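Local coordinates for protein putative antibiotic biosynthesis monooxygenase (Bordetella bronchiseptica, PDB 3GZ7) that probably acts as a monooxygenase in antibiotic biosynthesis, working as a dimeric alpha-beta barrel, although its substrate is not established, at residues 33-41 with 59-69; 48-59 with 70-80. One frame throughout, in Å; residues are numbered along the deposited sequence.

Contact 1 (33-41 with 59-69); sequences READFEAGV and LHRSIEAPQRY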
loop_
_atom_site.group_PDB
_atom_site.type_symbol
_atom_site.label_atom_id
_atom_site.label_comp_id
_atom_site.label_asym_id
_atom_site.label_seq_id
_atom_site.Cartn_x
_atom_site.Cartn_y
_atom_site.Cartn_z
ATOM N N ARG A 33 17.445 9.492 9.535
ATOM C CA ARG A 33 18.084 8.370 8.787
ATOM C C ARG A 33 17.450 8.075 7.408
ATOM O O ARG A 33 17.719 7.058 6.775
ATOM C CB ARG A 33 18.140 7.118 9.676
ATOM C CG ARG A 33 18.704 7.446 11.055
ATOM C CD ARG A 33 19.827 6.553 11.514
ATOM N NE ARG A 33 20.928 6.525 10.552
ATOM C CZ ARG A 33 21.867 5.581 10.504
ATOM N NH1 ARG A 33 21.869 4.568 11.374
ATOM N NH2 ARG A 33 22.813 5.647 9.575
ATOM N N GLU A 34 16.641 9.013 6.936
ATOM C CA GLU A 34 15.800 8.792 5.791
ATOM C C GLU A 34 16.634 8.657 4.532
ATOM O O GLU A 34 16.413 7.743 3.755
ATOM C CB GLU A 34 14.776 9.931 5.657
ATOM C CG GLU A 34 13.718 9.969 6.702
ATOM C CD GLU A 34 13.942 10.984 7.819
ATOM O OE1 GLU A 34 15.098 11.250 8.206
ATOM O OE2 GLU A 34 12.922 11.494 8.325
ATOM N N ALA A 35 17.595 9.562 4.335
ATOM C CA ALA A 35 18.477 9.539 3.169
ATOM C C ALA A 35 19.326 8.275 3.158
ATOM O O ALA A 35 19.562 7.665 2.112
ATOM C CB ALA A 35 19.394 10.815 3.142
ATOM N N ASP A 36 19.791 7.894 4.338
ATOM C CA ASP A 36 20.579 6.690 4.523
ATOM C C ASP A 36 19.728 5.494 4.135
ATOM O O ASP A 36 20.233 4.514 3.571
ATOM C CB ASP A 36 21.009 6.527 6.001
ATOM C CG ASP A 36 22.202 7.406 6.397
ATOM O OD1 ASP A 36 22.937 7.872 5.502
ATOM O OD2 ASP A 36 22.408 7.617 7.622
ATOM N N PHE A 37 18.436 5.574 4.457
ATOM C CA PHE A 37 17.546 4.434 4.260
ATOM C C PHE A 37 17.294 4.277 2.786
ATOM O O PHE A 37 17.521 3.217 2.211
ATOM C CB PHE A 37 16.212 4.591 5.030
ATOM C CG PHE A 37 15.217 3.481 4.733
ATOM C CD1 PHE A 37 15.510 2.168 5.057
ATOM C CD2 PHE A 37 14.015 3.758 4.096
ATOM C CE1 PHE A 37 14.609 1.140 4.764
ATOM C CE2 PHE A 37 13.114 2.745 3.793
ATOM C CZ PHE A 37 13.412 1.440 4.135
ATOM N N GLU A 38 16.831 5.361 2.171
ATOM C CA GLU A 38 16.638 5.389 0.724
ATOM C C GLU A 38 17.860 4.876 -0.005
ATOM O O GLU A 38 17.701 3.999 -0.827
ATOM C CB GLU A 38 16.275 6.772 0.236
ATOM C CG GLU A 38 14.872 7.167 0.615
ATOM C CD GLU A 38 14.520 8.584 0.268
ATOM O OE1 GLU A 38 15.274 9.240 -0.497
ATOM O OE2 GLU A 38 13.438 9.014 0.731
ATOM N N ALA A 39 19.053 5.401 0.308
ATOM C CA ALA A 39 20.336 4.895 -0.280
ATOM C C ALA A 39 20.498 3.388 -0.105
ATOM O O ALA A 39 20.809 2.646 -1.063
ATOM C CB ALA A 39 21.581 5.660 0.320
ATOM N N GLY A 40 20.234 2.921 1.112
ATOM C CA GLY A 40 20.265 1.483 1.421
ATOM C C GLY A 40 19.287 0.626 0.669
ATOM O O GLY A 40 19.650 -0.415 0.203
ATOM N N VAL A 41 18.019 1.046 0.579
ATOM C CA VAL A 41 17.060 0.338 -0.270
ATOM C C VAL A 41 17.497 0.326 -1.754
ATOM O O VAL A 41 17.372 -0.706 -2.431
ATOM C CB VAL A 41 15.625 0.892 -0.135
ATOM C CG1 VAL A 41 14.669 0.098 -1.042
ATOM C CG2 VAL A 41 15.129 0.833 1.346
ATOM N N LEU A 59 9.539 1.518 -3.350
ATOM C CA LEU A 59 9.667 2.196 -2.053
ATOM C C LEU A 59 8.801 3.443 -2.124
ATOM O O LEU A 59 8.886 4.210 -3.094
ATOM C CB LEU A 59 11.134 2.557 -1.740
ATOM C CG LEU A 59 11.399 3.226 -0.376
ATOM C CD1 LEU A 59 10.965 2.319 0.778
ATOM C CD2 LEU A 59 12.871 3.641 -0.274
ATOM N N HIS A 60 7.898 3.587 -1.169
ATOM C CA HIS A 60 7.021 4.742 -1.103
ATOM C C HIS A 60 7.257 5.438 0.219
ATOM O O HIS A 60 7.606 4.799 1.192
ATOM C CB HIS A 60 5.531 4.353 -1.228
ATOM C CG HIS A 60 5.167 3.699 -2.513
ATOM N ND1 HIS A 60 4.727 4.408 -3.607
ATOM C CD2 HIS A 60 5.206 2.399 -2.893
ATOM C CE1 HIS A 60 4.510 3.567 -4.606
ATOM N NE2 HIS A 60 4.796 2.346 -4.200
ATOM N N ARG A 61 7.055 6.753 0.229
ATOM C CA ARG A 61 7.201 7.569 1.415
ATOM C C ARG A 61 5.906 8.304 1.770
ATOM O O ARG A 61 5.312 8.949 0.926
ATOM C CB ARG A 61 8.311 8.584 1.211
ATOM C CG ARG A 61 8.638 9.364 2.451
ATOM C CD ARG A 61 9.862 10.240 2.225
ATOM N NE ARG A 61 10.313 10.834 3.495
ATOM C CZ ARG A 61 11.300 11.729 3.583
ATOM N NH1 ARG A 61 11.942 12.145 2.494
ATOM N NH2 ARG A 61 11.624 12.235 4.750
ATOM N N SER A 62 5.521 8.231 3.047
ATOM C CA SER A 62 4.369 8.954 3.549
ATOM C C SER A 62 4.559 10.465 3.489
ATOM O O SER A 62 5.595 10.978 3.890
ATOM C CB SER A 62 4.095 8.568 4.994
ATOM O OG SER A 62 2.925 9.226 5.473
ATOM N N ILE A 63 3.539 11.168 3.021
ATOM C CA ILE A 63 3.508 12.638 3.032
ATOM C C ILE A 63 3.232 13.202 4.450
ATOM O O ILE A 63 3.875 14.140 4.870
ATOM C CB ILE A 63 2.515 13.170 1.962
ATOM C CG1 ILE A 63 3.153 12.941 0.582
ATOM C CG2 ILE A 63 2.217 14.692 2.177
ATOM C CD1 ILE A 63 2.180 12.913 -0.613
ATOM N N GLU A 64 2.307 12.602 5.188
ATOM C CA GLU A 64 1.946 13.065 6.518
ATOM C C GLU A 64 2.986 12.694 7.606
ATOM O O GLU A 64 3.164 13.413 8.574
ATOM C CB GLU A 64 0.563 12.541 6.918
ATOM C CG GLU A 64 -0.562 13.093 6.057
ATOM C CD GLU A 64 -0.882 12.239 4.822
ATOM O OE1 GLU A 64 -0.114 11.326 4.454
ATOM O OE2 GLU A 64 -1.918 12.490 4.212
ATOM N N ALA A 65 3.689 11.596 7.417
ATOM C CA ALA A 65 4.652 11.099 8.385
ATOM C C ALA A 65 5.919 10.753 7.593
ATOM O O ALA A 65 6.146 9.597 7.227
ATOM C CB ALA A 65 4.079 9.879 9.097
ATOM N N PRO A 66 6.739 11.770 7.297
ATOM C CA PRO A 66 7.909 11.563 6.446
ATOM C C PRO A 66 8.991 10.576 6.916
ATOM O O PRO A 66 9.774 10.108 6.083
ATOM C CB PRO A 66 8.472 12.993 6.250
ATOM C CG PRO A 66 7.347 13.882 6.565
ATOM C CD PRO A 66 6.580 13.192 7.654
ATOM N N GLN A 67 9.018 10.210 8.192
ATOM C CA GLN A 67 9.850 9.090 8.607
ATOM C C GLN A 67 9.217 7.721 8.247
ATOM O O GLN A 67 9.870 6.735 8.458
ATOM C CB GLN A 67 10.129 9.119 10.089
ATOM C CG GLN A 67 10.954 10.267 10.604
ATOM C CD GLN A 67 10.808 10.402 12.108
ATOM O OE1 GLN A 67 10.812 9.408 12.844
ATOM N NE2 GLN A 67 10.672 11.624 12.571
ATOM N N ARG A 68 7.972 7.663 7.711
ATOM C CA ARG A 68 7.350 6.397 7.387
ATOM C C ARG A 68 7.362 6.158 5.874
ATOM O O ARG A 68 7.084 7.081 5.069
ATOM C CB ARG A 68 5.908 6.306 7.905
ATOM C CG ARG A 68 5.759 6.518 9.365
ATOM C CD ARG A 68 4.331 6.249 9.879
ATOM N NE ARG A 68 4.435 5.697 11.227
ATOM C CZ ARG A 68 4.704 4.411 11.507
ATOM N NH1 ARG A 68 4.809 3.500 10.551
ATOM N NH2 ARG A 68 4.834 4.023 12.767
ATOM N N TYR A 69 7.659 4.897 5.536
ATOM C CA TYR A 69 7.812 4.406 4.204
ATOM C C TYR A 69 7.055 3.072 4.095
ATOM O O TYR A 69 6.750 2.417 5.116
ATOM C CB TYR A 69 9.289 4.153 3.875
ATOM C CG TYR A 69 10.196 5.374 3.772
ATOM C CD1 TYR A 69 10.762 5.975 4.905
ATOM C CD2 TYR A 69 10.543 5.886 2.527
ATOM C CE1 TYR A 69 11.618 7.083 4.783
ATOM C CE2 TYR A 69 11.372 6.966 2.399
ATOM C CZ TYR A 69 11.925 7.557 3.516
ATOM O OH TYR A 69 12.767 8.626 3.311
HETATM O O HOH W 1 12.144 11.201 -0.444
#
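Phe37 swings its CG away from the backbone N (chi1 174°) and Tyr69 swings its CG away from the carbonyl carbon (chi1 -68°), which brings their rings together between helix 34-49 and the hairpin of strands 54-62 and 68-75. This is helix-on-sheet packing in one subunit of a dimeric alpha-beta barrel. The rings form a T-shaped pair with centroids 5.2 Å apart, the edge of Phe37 directed at the face of Tyr69. The opposite face of Tyr69 is covered by Arg61 CG, part of an aliphatic stem. Deeper in, Phe37 CE2 lies 3.7 Å from Leu59 CD1, and Leu59 CD2 sits 3.9 Å from Val41 CB; the forked leucine thus meets two turns of the helix. Toward the more exposed side, polar groups take over. Tyr69 OH donates to Glu38 OE2 at 2.7 Å, with the oxygen near the ring plane but the hydroxyl reaching it from above the carboxylate plane; tyrosine suits the place, offering a ring to Phe37 and a hydroxyl that reaches Glu38. A water also donates to Glu38 OE2 and accepts from Arg61 NH1, so it bridges the two charged groups. Direct charge pairing is long: Glu34 OE2 is 3.9 Å from Arg61 NH2, and Glu38 OE2 stands well out of the guanidinium plane of Arg61, so only charge attraction acts there and no N-H points at it. Nearby, Val114 of the second subunit packs on Glu38. More firmly, Arg61 NE donates in the carbonyl plane to a lone pair of Pro66 O at 2.7 Å.

Contact 2 (48-59 with 70-80); sequences FMRARGCHGVAL and TLVVDWETVDN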
loop_
_atom_site.group_PDB
_atom_site.type_symbol
_atom_site.label_atom_id
_atom_site.label_comp_id
_atom_site.label_asym_id
_atom_site.label_seq_id
_atom_site.Cartn_x
_atom_site.Cartn_y
_atom_site.Cartn_z
ATOM N N PHE A 48 16.522 -8.309 -3.819
ATOM C CA PHE A 48 15.134 -8.719 -3.994
ATOM C C PHE A 48 14.830 -9.222 -5.427
ATOM O O PHE A 48 14.203 -10.255 -5.586
ATOM C CB PHE A 48 14.170 -7.565 -3.667
ATOM C CG PHE A 48 13.929 -7.342 -2.186
ATOM C CD1 PHE A 48 12.952 -8.058 -1.511
ATOM C CD2 PHE A 48 14.636 -6.383 -1.492
ATOM C CE1 PHE A 48 12.706 -7.846 -0.172
ATOM C CE2 PHE A 48 14.389 -6.188 -0.160
ATOM C CZ PHE A 48 13.424 -6.919 0.496
HETATM N N MSE A 49 15.263 -8.473 -6.450
HETATM C CA MSE A 49 14.975 -8.805 -7.872
HETATM C C MSE A 49 15.460 -10.178 -8.233
HETATM O O MSE A 49 14.794 -10.917 -8.958
HETATM C CB MSE A 49 15.629 -7.798 -8.856
HETATM C CG MSE A 49 15.138 -6.330 -8.774
HETATM SE SE MSE A 49 13.212 -6.075 -9.015
HETATM C CE MSE A 49 12.993 -6.378 -10.963
ATOM N N ARG A 50 16.631 -10.526 -7.740
ATOM C CA ARG A 50 17.155 -11.888 -7.907
ATOM C C ARG A 50 16.579 -12.948 -6.911
ATOM O O ARG A 50 16.917 -14.124 -7.031
ATOM C CB ARG A 50 18.687 -11.893 -7.868
ATOM C CG ARG A 50 19.282 -11.969 -6.516
ATOM C CD ARG A 50 20.717 -11.513 -6.585
ATOM N NE ARG A 50 21.410 -11.654 -5.308
ATOM C CZ ARG A 50 22.528 -11.000 -4.998
ATOM N NH1 ARG A 50 23.079 -10.169 -5.866
ATOM N NH2 ARG A 50 23.101 -11.184 -3.832
ATOM N N ALA A 51 15.717 -12.565 -5.964
ATOM C CA ALA A 51 15.088 -13.549 -5.079
ATOM C C ALA A 51 14.134 -14.422 -5.877
ATOM O O ALA A 51 13.515 -13.968 -6.843
ATOM C CB ALA A 51 14.355 -12.874 -3.946
ATOM N N ARG A 52 14.038 -15.690 -5.495
ATOM C CA ARG A 52 13.098 -16.638 -6.116
ATOM C C ARG A 52 11.645 -16.126 -6.141
ATOM O O ARG A 52 11.099 -15.795 -5.081
ATOM C CB ARG A 52 13.143 -17.931 -5.332
ATOM C CG ARG A 52 12.175 -19.014 -5.804
ATOM C CD ARG A 52 12.436 -20.276 -5.029
ATOM N NE ARG A 52 11.490 -21.298 -5.396
ATOM C CZ ARG A 52 11.556 -22.554 -4.987
ATOM N NH1 ARG A 52 12.536 -22.951 -4.180
ATOM N NH2 ARG A 52 10.627 -23.409 -5.394
ATOM N N GLY A 53 11.056 -16.017 -7.343
ATOM C CA GLY A 53 9.693 -15.558 -7.522
ATOM C C GLY A 53 9.371 -14.087 -7.310
ATOM O O GLY A 53 8.193 -13.734 -7.220
ATOM N N CYS A 54 10.406 -13.259 -7.181
ATOM C CA CYS A 54 10.278 -11.829 -7.079
ATOM C C CYS A 54 10.219 -11.194 -8.471
ATOM O O CYS A 54 11.121 -11.424 -9.282
ATOM C CB CYS A 54 11.480 -11.216 -6.321
ATOM S SG CYS A 54 11.237 -9.487 -5.868
ATOM N N HIS A 55 9.166 -10.397 -8.707
ATOM C CA HIS A 55 8.964 -9.628 -9.933
ATOM C C HIS A 55 8.819 -8.133 -9.719
ATOM O O HIS A 55 8.176 -7.483 -10.517
ATOM C CB HIS A 55 7.721 -10.146 -10.656
ATOM C CG HIS A 55 7.809 -11.609 -10.963
ATOM N ND1 HIS A 55 8.400 -12.090 -12.109
ATOM C CD2 HIS A 55 7.461 -12.694 -10.233
ATOM C CE1 HIS A 55 8.395 -13.410 -12.082
ATOM N NE2 HIS A 55 7.840 -13.803 -10.949
ATOM N N GLY A 56 9.422 -7.568 -8.669
ATOM C CA GLY A 56 9.435 -6.108 -8.501
ATOM C C GLY A 56 9.511 -5.653 -7.049
ATOM O O GLY A 56 8.995 -6.356 -6.171
ATOM N N VAL A 57 10.177 -4.501 -6.843
ATOM C CA VAL A 57 10.391 -3.823 -5.575
ATOM C C VAL A 57 10.236 -2.289 -5.736
ATOM O O VAL A 57 10.924 -1.650 -6.552
ATOM C CB VAL A 57 11.806 -4.113 -5.056
ATOM C CG1 VAL A 57 12.029 -3.501 -3.653
ATOM C CG2 VAL A 57 12.015 -5.595 -5.007
ATOM N N ALA A 58 9.328 -1.700 -4.964
ATOM C CA ALA A 58 9.060 -0.254 -4.967
ATOM C C ALA A 58 9.061 0.292 -3.501
ATOM O O ALA A 58 8.692 -0.420 -2.531
ATOM C CB ALA A 58 7.717 0.003 -5.646
ATOM N N LEU A 59 9.539 1.518 -3.350
ATOM C CA LEU A 59 9.667 2.196 -2.053
ATOM C C LEU A 59 8.801 3.443 -2.124
ATOM O O LEU A 59 8.886 4.210 -3.094
ATOM C CB LEU A 59 11.134 2.557 -1.740
ATOM C CG LEU A 59 11.399 3.226 -0.376
ATOM C CD1 LEU A 59 10.965 2.319 0.778
ATOM C CD2 LEU A 59 12.871 3.641 -0.274
ATOM N N THR A 70 6.746 2.687 2.849
ATOM C CA THR A 70 6.123 1.418 2.542
ATOM C C THR A 70 6.951 0.760 1.438
ATOM O O THR A 70 7.058 1.301 0.319
ATOM C CB THR A 70 4.704 1.583 2.017
ATOM O OG1 THR A 70 3.967 2.432 2.879
ATOM C CG2 THR A 70 3.982 0.255 1.878
ATOM N N LEU A 71 7.523 -0.396 1.739
ATOM C CA LEU A 71 8.123 -1.233 0.686
ATOM C C LEU A 71 7.040 -2.134 0.127
ATOM O O LEU A 71 6.389 -2.821 0.906
ATOM C CB LEU A 71 9.282 -2.062 1.211
ATOM C CG LEU A 71 10.288 -2.659 0.217
ATOM C CD1 LEU A 71 11.261 -1.555 -0.325
ATOM C CD2 LEU A 71 11.071 -3.801 0.882
ATOM N N VAL A 72 6.875 -2.128 -1.206
ATOM C CA VAL A 72 5.925 -3.017 -1.905
ATOM C C VAL A 72 6.732 -3.940 -2.800
ATOM O O VAL A 72 7.473 -3.469 -3.665
ATOM C CB VAL A 72 4.867 -2.192 -2.704
ATOM C CG1 VAL A 72 3.842 -3.099 -3.429
ATOM C CG2 VAL A 72 4.188 -1.212 -1.743
ATOM N N VAL A 73 6.655 -5.254 -2.515
ATOM C CA VAL A 73 7.439 -6.278 -3.209
ATOM C C VAL A 73 6.487 -7.245 -3.877
ATOM O O VAL A 73 5.565 -7.730 -3.240
ATOM C CB VAL A 73 8.386 -7.045 -2.254
ATOM C CG1 VAL A 73 9.267 -7.979 -3.028
ATOM C CG2 VAL A 73 9.237 -6.070 -1.452
ATOM N N ASP A 74 6.703 -7.502 -5.172
ATOM C CA ASP A 74 5.876 -8.444 -5.941
ATOM C C ASP A 74 6.472 -9.829 -5.857
ATOM O O ASP A 74 7.616 -10.016 -6.209
ATOM C CB ASP A 74 5.737 -7.989 -7.393
ATOM C CG ASP A 74 5.203 -6.562 -7.486
ATOM O OD1 ASP A 74 4.048 -6.297 -7.132
ATOM O OD2 ASP A 74 5.989 -5.676 -7.834
ATOM N N TRP A 75 5.666 -10.764 -5.332
ATOM C CA TRP A 75 5.972 -12.179 -5.183
ATOM C C TRP A 75 4.953 -13.039 -5.908
ATOM O O TRP A 75 3.769 -12.735 -5.952
ATOM C CB TRP A 75 6.002 -12.562 -3.688
ATOM C CG TRP A 75 7.036 -11.811 -2.839
ATOM C CD1 TRP A 75 6.797 -10.770 -1.950
ATOM C CD2 TRP A 75 8.450 -12.055 -2.795
ATOM N NE1 TRP A 75 7.973 -10.393 -1.356
ATOM C CE2 TRP A 75 9.006 -11.131 -1.880
ATOM C CE3 TRP A 75 9.307 -12.945 -3.464
ATOM C CZ2 TRP A 75 10.368 -11.092 -1.601
ATOM C CZ3 TRP A 75 10.655 -12.891 -3.203
ATOM C CH2 TRP A 75 11.181 -11.959 -2.282
ATOM N N GLU A 76 5.414 -14.151 -6.461
ATOM C CA GLU A 76 4.496 -15.128 -7.065
ATOM C C GLU A 76 3.605 -15.793 -6.033
ATOM O O GLU A 76 2.419 -15.986 -6.277
ATOM C CB GLU A 76 5.267 -16.196 -7.858
ATOM C CG GLU A 76 5.812 -15.694 -9.203
ATOM C CD GLU A 76 6.859 -16.669 -9.837
ATOM O OE1 GLU A 76 6.860 -17.865 -9.485
ATOM O OE2 GLU A 76 7.648 -16.224 -10.714
ATOM N N THR A 77 4.211 -16.162 -4.903
ATOM C CA THR A 77 3.538 -16.714 -3.743
ATOM C C THR A 77 4.051 -16.068 -2.427
ATOM O O THR A 77 5.157 -15.521 -2.389
ATOM C CB THR A 77 3.787 -18.250 -3.610
ATOM O OG1 THR A 77 5.120 -18.487 -3.143
ATOM C CG2 THR A 77 3.543 -18.971 -4.941
ATOM N N VAL A 78 3.242 -16.159 -1.367
ATOM C CA VAL A 78 3.646 -15.704 -0.015
ATOM C C VAL A 78 4.837 -16.525 0.452
ATOM O O VAL A 78 5.734 -15.965 1.113
ATOM C CB VAL A 78 2.473 -15.732 1.069
ATOM C CG1 VAL A 78 2.990 -15.434 2.559
ATOM C CG2 VAL A 78 1.349 -14.794 0.687
ATOM N N ASP A 79 4.875 -17.828 0.132
ATOM C CA ASP A 79 6.056 -18.635 0.573
ATOM C C ASP A 79 7.347 -18.186 -0.102
ATOM O O ASP A 79 8.419 -18.313 0.484
ATOM C CB ASP A 79 5.917 -20.118 0.333
ATOM C CG ASP A 79 4.898 -20.778 1.224
ATOM O OD1 ASP A 79 4.572 -20.315 2.340
ATOM O OD2 ASP A 79 4.429 -21.815 0.765
ATOM N N ASN A 80 7.275 -17.676 -1.330
ATOM C CA ASN A 80 8.495 -17.147 -1.980
ATOM C C ASN A 80 9.117 -16.082 -1.104
ATOM O O ASN A 80 10.340 -15.983 -0.996
ATOM C CB ASN A 80 8.198 -16.545 -3.347
ATOM C CG ASN A 80 7.996 -17.591 -4.434
ATOM O OD1 ASN A 80 7.318 -17.318 -5.455
ATOM N ND2 ASN A 80 8.596 -18.774 -4.250
HETATM O O HOH W 2 12.399 -15.738 -2.575
HETATM O O HOH W 3 8.812 -20.224 -7.031
#
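Gly53 O accepts from Glu76 N at 2.9 Å and is also approached by the weaker CA-H donor of Trp75, with Trp75 CA at 3.4 Å. Glycine suits the type II turn from Ala51 to Cys54, which needs its positive phi. Further along, His55 N donates to Asp74 O while Asp74 N donates to Gly56 O at 2.8 Å, so two consecutive residues face Asp74, as in a beta bulge. Ala58 and Val72 are then bonded both ways, Val72 N to Ala58 O with an N-H...O angle of 169°. The face carrying Cys54, Val57, Leu59, Leu71, Val73 and Trp75 is apolar, and branched side chains suit a sheet face buried under helices: Leu71 bridges Phe48 CZ, by CD2, and Val57 CG1, by CD1. Cys54 SG, set anti to its own N (chi1 -169°), rests over the indole face, 4.4 Å from the centroid of the Trp75 six-membered ring. Ala51 CB, small enough to fit, meets the indole edge at Trp75 CH2, 3.7 Å away. Glu23 takes the indole N-H and Gln22 bonds to Asp74 OD1, both from strand 21-28. Thr77 and Asn80 make a capping box at helix 78-85: Asn80 N to Thr77 OG1 is sound, Thr77 N to Asn80 OD1 weak. The whole is an antiparallel hairpin of a dimeric alpha-beta barrel, its apolar face turned to the subunit's own helices.

Overall arrangement
After strand 21-28 the chain enters helix 34-49, turns into strand 54-62, and comes back along strand 68-75 to helix 78-85. Contact 1 closes the loop from the start of helix 34-49 to the hairpin tip, with 17 residues between its segments; contact 2 closes the hairpin itself, across 10. Their segments alternate along the chain, so the loops cross, and Leu59 belongs to both. Contact 1 sets the helix on the sheet, whereas contact 2 mostly zips the sheet together. They lie on opposite sides of the chain's centre, about 19 Å apart between centres, yet meet where Val41 packs on Leu71. Both also touch the second subunit.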